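Local coordinates for protein DynE7 (Micromonospora chersina, PDB 2XEM) that acts as a hot-dog fold thioesterase in dynemicin biosynthesis, where it probably releases a polyene from its carrier by thioester hydrolysis, at residues 9-14 with 41-46; 21-24 with 28-31; 101-106 with 110-115. All coordinates share one frame; numbering follows the deposited sequence.

Contact 1 of 3, residues 9-14 with 41-46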
# COMPACT_ATOMS: atom_id res chain seq x y z
N ASP D 9 -10.15 -6.52 29.17
CA ASP D 9 -10.50 -5.68 28.05
C ASP D 9 -9.33 -5.61 27.05
O ASP D 9 -8.16 -5.87 27.38
CB ASP D 9 -11.03 -4.29 28.49
CG ASP D 9 -10.03 -3.31 29.08
OD1 ASP D 9 -9.02 -3.77 29.68
OD2 ASP D 9 -10.28 -2.09 29.00
N SER D 10 -9.69 -5.37 25.83
CA SER D 10 -8.70 -5.13 24.83
C SER D 10 -8.80 -3.73 24.31
O SER D 10 -9.82 -3.08 24.44
CB SER D 10 -8.79 -6.16 23.71
OG SER D 10 -10.05 -6.06 23.06
N TYR D 11 -7.68 -3.24 23.77
CA TYR D 11 -7.66 -1.98 23.06
C TYR D 11 -8.27 -2.19 21.67
O TYR D 11 -7.87 -3.12 20.95
CB TYR D 11 -6.23 -1.45 22.96
CG TYR D 11 -6.19 -0.19 22.16
CD1 TYR D 11 -6.64 1.02 22.69
CD2 TYR D 11 -5.79 -0.20 20.83
CE1 TYR D 11 -6.68 2.17 21.92
CE2 TYR D 11 -5.81 0.95 20.05
CZ TYR D 11 -6.25 2.14 20.60
OH TYR D 11 -6.27 3.26 19.85
N VAL D 12 -9.20 -1.31 21.27
CA VAL D 12 -9.93 -1.47 20.03
C VAL D 12 -9.51 -0.40 19.05
O VAL D 12 -9.65 0.80 19.34
CB VAL D 12 -11.46 -1.48 20.23
CG1 VAL D 12 -12.19 -1.57 18.87
CG2 VAL D 12 -11.87 -2.63 21.14
N HIS D 13 -8.92 -0.83 17.90
CA HIS D 13 -8.70 0.05 16.77
C HIS D 13 -9.72 -0.28 15.70
O HIS D 13 -9.73 -1.39 15.20
CB HIS D 13 -7.26 -0.07 16.23
CG HIS D 13 -7.05 0.62 14.92
ND1 HIS D 13 -7.01 1.99 14.82
CD2 HIS D 13 -6.91 0.09 13.69
CE1 HIS D 13 -6.83 2.25 13.54
NE2 HIS D 13 -6.74 1.14 12.83
N ARG D 14 -10.58 0.69 15.36
CA ARG D 14 -11.62 0.52 14.35
C ARG D 14 -11.05 0.82 12.97
O ARG D 14 -10.45 1.87 12.76
CB ARG D 14 -12.78 1.47 14.68
CG ARG D 14 -14.01 1.30 13.79
CD ARG D 14 -15.00 2.41 14.09
NE ARG D 14 -16.05 2.53 13.08
CZ ARG D 14 -15.97 3.28 11.98
NH1 ARG D 14 -14.86 3.94 11.70
NH2 ARG D 14 -17.00 3.34 11.15
N ARG D 41 -1.25 -0.28 16.77
CA ARG D 41 -0.25 0.06 17.78
C ARG D 41 0.04 1.56 17.83
O ARG D 41 0.30 2.08 18.90
CB ARG D 41 1.04 -0.78 17.71
CG ARG D 41 1.95 -0.49 16.51
CD ARG D 41 3.27 -1.26 16.52
NE ARG D 41 4.16 -0.70 15.49
CZ ARG D 41 4.97 -1.41 14.72
NH1 ARG D 41 5.06 -2.72 14.85
NH2 ARG D 41 5.73 -0.79 13.82
N GLU D 42 -0.02 2.25 16.67
CA GLU D 42 0.14 3.70 16.61
C GLU D 42 -1.04 4.44 17.24
O GLU D 42 -0.81 5.41 17.94
CB GLU D 42 0.32 4.17 15.17
CG GLU D 42 1.65 3.81 14.54
CD GLU D 42 1.58 4.00 13.04
OE1 GLU D 42 2.12 3.13 12.33
OE2 GLU D 42 0.95 4.98 12.58
N HIS D 43 -2.28 4.01 16.95
CA HIS D 43 -3.52 4.58 17.52
C HIS D 43 -3.47 4.39 19.05
O HIS D 43 -3.80 5.31 19.80
CB HIS D 43 -4.76 3.91 16.87
CG HIS D 43 -6.10 4.55 17.12
ND1 HIS D 43 -6.24 5.76 17.85
CD2 HIS D 43 -7.34 4.12 16.77
CE1 HIS D 43 -7.55 6.03 17.85
NE2 HIS D 43 -8.25 5.07 17.23
N PHE D 44 -3.00 3.22 19.52
CA PHE D 44 -2.79 2.92 20.93
C PHE D 44 -1.89 3.94 21.61
O PHE D 44 -2.26 4.48 22.64
CB PHE D 44 -2.25 1.49 21.14
CG PHE D 44 -2.05 1.17 22.60
CD1 PHE D 44 -3.13 0.84 23.41
CD2 PHE D 44 -0.79 1.26 23.19
CE1 PHE D 44 -2.95 0.58 24.77
CE2 PHE D 44 -0.62 1.04 24.56
CZ PHE D 44 -1.70 0.69 25.34
N LEU D 45 -0.71 4.20 21.03
CA LEU D 45 0.20 5.25 21.47
C LEU D 45 -0.45 6.63 21.52
O LEU D 45 -0.28 7.31 22.52
CB LEU D 45 1.46 5.30 20.59
CG LEU D 45 2.34 4.05 20.52
CD1 LEU D 45 3.43 4.22 19.50
CD2 LEU D 45 2.94 3.71 21.85
N ALA D 46 -1.20 7.04 20.47
CA ALA D 46 -1.88 8.35 20.47
C ALA D 46 -2.93 8.46 21.60
O ALA D 46 -3.07 9.52 22.22
CB ALA D 46 -2.50 8.65 19.10
O HOH W 1 -10.80 2.86 17.10

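Contact 2 of 3, residues 21-24 with 28-31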
# COMPACT_ATOMS: atom_id res chain seq x y z
N GLU D 21 -7.68 -2.07 -0.48
CA GLU D 21 -7.22 -3.18 0.36
C GLU D 21 -7.78 -4.52 -0.14
O GLU D 21 -7.41 -5.58 0.37
CB GLU D 21 -7.59 -2.97 1.83
CG GLU D 21 -6.84 -1.83 2.45
CD GLU D 21 -7.30 -1.53 3.87
OE1 GLU D 21 -8.51 -1.62 4.16
OE2 GLU D 21 -6.42 -1.28 4.72
N THR D 22 -8.66 -4.45 -1.12
CA THR D 22 -9.19 -5.65 -1.72
C THR D 22 -8.28 -6.09 -2.89
O THR D 22 -7.23 -5.49 -3.11
CB THR D 22 -10.68 -5.46 -2.10
OG1 THR D 22 -10.77 -4.54 -3.19
CG2 THR D 22 -11.56 -5.02 -0.90
N ASN D 23 -8.67 -7.16 -3.59
CA ASN D 23 -7.97 -7.65 -4.75
C ASN D 23 -8.98 -8.34 -5.66
O ASN D 23 -10.16 -8.42 -5.30
CB ASN D 23 -6.80 -8.57 -4.34
CG ASN D 23 -7.22 -9.89 -3.82
OD1 ASN D 23 -7.17 -10.89 -4.53
ND2 ASN D 23 -7.71 -9.94 -2.61
N LEU D 24 -8.56 -8.76 -6.86
CA LEU D 24 -9.46 -9.32 -7.86
C LEU D 24 -10.26 -10.54 -7.38
O LEU D 24 -11.35 -10.75 -7.87
CB LEU D 24 -8.70 -9.59 -9.17
CG LEU D 24 -7.79 -10.82 -9.26
CD1 LEU D 24 -7.15 -10.91 -10.59
CD2 LEU D 24 -6.71 -10.82 -8.22
N VAL D 28 -10.17 -9.01 1.17
CA VAL D 28 -9.03 -8.23 1.65
C VAL D 28 -7.75 -9.03 1.38
O VAL D 28 -7.64 -10.18 1.82
CB VAL D 28 -9.15 -7.81 3.15
CG1 VAL D 28 -7.91 -7.05 3.62
CG2 VAL D 28 -10.40 -6.98 3.38
N TYR D 29 -6.82 -8.43 0.63
CA TYR D 29 -5.52 -9.04 0.39
C TYR D 29 -4.79 -9.28 1.74
O TYR D 29 -4.76 -8.37 2.58
CB TYR D 29 -4.68 -8.17 -0.55
CG TYR D 29 -3.44 -8.90 -1.03
CD1 TYR D 29 -2.19 -8.64 -0.47
CD2 TYR D 29 -3.53 -9.89 -2.00
CE1 TYR D 29 -1.06 -9.34 -0.89
CE2 TYR D 29 -2.42 -10.61 -2.41
CZ TYR D 29 -1.18 -10.29 -1.88
OH TYR D 29 -0.08 -10.94 -2.37
N PHE D 30 -4.21 -10.49 1.93
CA PHE D 30 -3.74 -10.94 3.26
C PHE D 30 -2.77 -9.95 3.96
O PHE D 30 -2.86 -9.78 5.17
CB PHE D 30 -3.12 -12.36 3.20
CG PHE D 30 -1.70 -12.36 2.66
CD1 PHE D 30 -0.60 -12.34 3.53
CD2 PHE D 30 -1.46 -12.37 1.29
CE1 PHE D 30 0.71 -12.30 3.03
CE2 PHE D 30 -0.14 -12.35 0.79
CZ PHE D 30 0.93 -12.33 1.66
N ALA D 31 -1.86 -9.32 3.18
CA ALA D 31 -0.81 -8.48 3.77
C ALA D 31 -1.34 -7.21 4.48
O ALA D 31 -0.67 -6.68 5.37
CB ALA D 31 0.20 -8.09 2.70

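Contact 3 of 3, residues 101-106 with 110-115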
# COMPACT_ATOMS: atom_id res chain seq x y z
N TYR D 101 -9.04 -9.88 14.91
CA TYR D 101 -9.63 -9.01 13.89
C TYR D 101 -11.08 -9.42 13.75
O TYR D 101 -11.36 -10.50 13.22
CB TYR D 101 -8.95 -9.16 12.53
CG TYR D 101 -7.46 -8.92 12.52
CD1 TYR D 101 -6.92 -7.78 11.95
CD2 TYR D 101 -6.57 -9.91 12.97
CE1 TYR D 101 -5.55 -7.60 11.83
CE2 TYR D 101 -5.19 -9.73 12.87
CZ TYR D 101 -4.69 -8.59 12.28
OH TYR D 101 -3.34 -8.45 12.08
N VAL D 102 -11.98 -8.59 14.26
CA VAL D 102 -13.39 -8.93 14.34
C VAL D 102 -14.20 -8.01 13.43
O VAL D 102 -14.21 -6.79 13.64
CB VAL D 102 -13.90 -8.93 15.81
CG1 VAL D 102 -15.37 -9.33 15.89
CG2 VAL D 102 -13.03 -9.85 16.69
N ARG D 103 -14.87 -8.57 12.40
CA ARG D 103 -15.87 -7.80 11.66
C ARG D 103 -17.09 -7.60 12.56
O ARG D 103 -17.67 -8.58 13.01
CB ARG D 103 -16.27 -8.48 10.33
CG ARG D 103 -17.43 -7.74 9.64
CD ARG D 103 -17.81 -8.27 8.28
NE ARG D 103 -18.12 -9.69 8.29
CZ ARG D 103 -17.53 -10.58 7.50
NH1 ARG D 103 -16.61 -10.20 6.62
NH2 ARG D 103 -17.86 -11.87 7.58
N VAL D 104 -17.45 -6.33 12.83
CA VAL D 104 -18.61 -5.96 13.64
C VAL D 104 -19.78 -5.44 12.80
O VAL D 104 -20.88 -5.30 13.31
CB VAL D 104 -18.25 -5.00 14.81
CG1 VAL D 104 -17.32 -5.70 15.79
CG2 VAL D 104 -17.65 -3.69 14.29
N ALA D 105 -19.52 -5.11 11.52
CA ALA D 105 -20.58 -4.71 10.59
C ALA D 105 -20.08 -4.88 9.15
O ALA D 105 -18.88 -4.73 8.92
CB ALA D 105 -21.02 -3.26 10.85
N PRO D 106 -20.94 -5.27 8.19
CA PRO D 106 -22.34 -5.71 8.34
C PRO D 106 -22.39 -7.13 8.91
O PRO D 106 -21.35 -7.77 9.09
CB PRO D 106 -22.88 -5.65 6.90
CG PRO D 106 -21.66 -5.99 6.06
CD PRO D 106 -20.50 -5.32 6.78
N THR D 110 -17.87 -11.45 13.44
CA THR D 110 -17.14 -12.55 12.84
C THR D 110 -15.64 -12.36 13.05
O THR D 110 -15.09 -11.32 12.67
CB THR D 110 -17.52 -12.69 11.34
OG1 THR D 110 -18.95 -12.76 11.23
CG2 THR D 110 -16.89 -13.94 10.67
N LEU D 111 -14.99 -13.36 13.67
CA LEU D 111 -13.53 -13.38 13.77
C LEU D 111 -12.93 -13.67 12.39
O LEU D 111 -13.02 -14.78 11.88
CB LEU D 111 -13.07 -14.44 14.82
CG LEU D 111 -11.56 -14.49 15.11
CD1 LEU D 111 -11.09 -13.22 15.82
CD2 LEU D 111 -11.20 -15.73 15.93
N LEU D 112 -12.33 -12.65 11.79
CA LEU D 112 -11.73 -12.78 10.45
C LEU D 112 -10.39 -13.44 10.52
O LEU D 112 -10.03 -14.21 9.63
CB LEU D 112 -11.58 -11.39 9.78
CG LEU D 112 -12.89 -10.61 9.49
CD1 LEU D 112 -12.59 -9.32 8.72
CD2 LEU D 112 -13.89 -11.45 8.73
N ALA D 113 -9.64 -13.15 11.59
CA ALA D 113 -8.21 -13.42 11.68
C ALA D 113 -7.74 -13.19 13.09
O ALA D 113 -8.43 -12.53 13.89
CB ALA D 113 -7.44 -12.50 10.73
N GLN D 114 -6.56 -13.75 13.41
CA GLN D 114 -5.83 -13.39 14.62
C GLN D 114 -4.39 -13.10 14.23
O GLN D 114 -3.94 -13.51 13.16
CB GLN D 114 -5.92 -14.47 15.70
CG GLN D 114 -7.32 -14.59 16.33
CD GLN D 114 -7.41 -15.73 17.28
OE1 GLN D 114 -7.11 -16.87 16.94
NE2 GLN D 114 -7.85 -15.46 18.50
N GLY D 115 -3.69 -12.36 15.08
CA GLY D 115 -2.30 -12.04 14.81
C GLY D 115 -1.48 -11.83 16.04
O GLY D 115 -2.00 -11.78 17.16

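Contact 1 of 3, residues 9-14 with 41-46
Y11 lies between H43 and F44, where strand 11-16 meets helix 32-48 of the hot-dog fold. The two elements join through an aromatic cluster. The F44 side is tight. F44 turns its ring edge onto one face of Y11 in a T-shaped stack, with planes at 84° and F44 CD1 3.5 Å from Y11 CG. The CA of F44 also sits over that ring, 4.0 Å from its centroid, as a CH-pi contact. The Y11 ring reaches the helix because CG is anti to the backbone N (chi1 177°). Its OH end comes over the H43 imidazole face, 3.0 Å from H43 CG. The hydroxyl is hydrogen-bonded to D47, one turn beyond H43. An alanine in place of Y11 would probably leave F44 without the ring face it packs on and D47 without its hydroxyl partner. The H13 side is the more open, watered one: both histidines are partly exposed. Their rings touch rim to rim, H13 ND1 near the H43 plane and 2.9 Å from H43 CD2. A water bridges the strand backbone and H43: it accepts from R14 N at 2.8 Å, donates to V12 O and bonds H43 NE2 weakly at 3.4 Å.

Contact 2 of 3, residues 21-24 with 28-31
The backbones of E21 and Y29 are tied by one hydrogen bond inside the loop that leads from strand 11-16 to helix 32-48. Y29 N donates to E21 O at 2.9 Å, with an N-H...O angle of 151°. The donor lies in the carbonyl plane. The same oxygen takes a weaker CA-H...O contact from V28 CA at 3.4 Å. Neither segment is a regular helix or strand, and the bond draws the loop back on itself.

The side chains add packing round this bond. V28 CG1 lies 3.6 Å from E21 O. N23 comes from the other segment. Its CG stands between the backbone N and the carbonyl carbon (chi1 72°), which brings the amide to Y29. ND2 is 3.7 Å from Y29 N, a packing contact. The amide carbon CG of N23 lies 4.1 Å from Y29 CD2, at the edge of the ring, and the two planes are 77° apart. E21 OE2 is hydrogen-bonded to W36 NE1 and E21 OE1 to T18 N, while N23 OD1 is hydrogen-bonded to V25 N. T22 OG1 bonds F19 O and also L24 N of the fourth subunit.

Y29 OH is hydrogen-bonded to E42 of the third subunit, and the Y29 side chain is about 4 Å from the bound polyene ketone. The bond to E21 O probably helps fix the backbone of Y29, whose side chain meets both ligand and neighbour. This is consistent with a loop that borders the ligand and a subunit interface.

Contact 3 of 3, residues 101-106 with 110-115
T110 O is gripped by two groups of the facing strand. R103 N donates to it at 2.8 Å, and V102 CA makes a CA-H...O contact with T110 O at 3.4 Å. R103 O is used in return by T110 N at 2.9 Å, so R103 and T110 form a hydrogen-bonded antiparallel pair. The segments belong to the beta hairpin of strands 94-105 and 110-124 in the hot-dog sheet. Further on, L112 N meets Y101 O head-on (C=O...N angle 170°), and Y101 N donates to A113 O. L112 and A113 thus both face Y101, which makes a classic beta bulge.

R103, T110, Y101 and A113 lie on one face of the sheet. The R103 chain bends at chi3 (55°), bringing its guanidinium beside T110, with R103 NH2 3.8 Å from T110 CG2. L112 CD2 sits over one guanidinium face, 3.7 Å from R103 NH1. That nitrogen also makes a salt bridge with D79 and a hydrogen bond to E74 O. The Y101 ring runs along the other strand. Its CD2 is 3.5 Å from A113 CB, and the ring edge faces A113 O and G115 N, with Y101 CE2 3.7 Å from G115 N. V102 and L111 form the non-hydrogen-bonded pair on the opposite face, touching at V102 CG2 and L111 CD1, 4.0 Å apart.

Four backbone bonds join the strands, and the bulge keeps two of them at Y101. The charge of R103 is probably balanced by D79, while L112 gives its flat group an apolar cover. Y101 joins the bulged hairpin to helix 32-48: its ring meets Y33 edge-to-face, and its OH bonds Y33 O and Q37 NE2.

Helix 32-48 is common ground for the three contacts. Contact 1 joins it to strand 11-16 and lies deepest, its centre about 7 Å from the centre of the chain. Contact 3 is within the sheet itself, and its Y101 reaches the same helix. Contact 2 is in the loop leading into that helix, its centre about 19 Å from the centre of the chain, yet it is buried, with the third and fourth subunits packing against it. Contacts 1 and 3 are partly buried. The chemistry follows place: aromatic packing between sheet and helix in contact 1, a single backbone bond beside the ligand in contact 2, and paired strands with a bulge in contact 3. Contacts 1 and 2 both touch the third subunit.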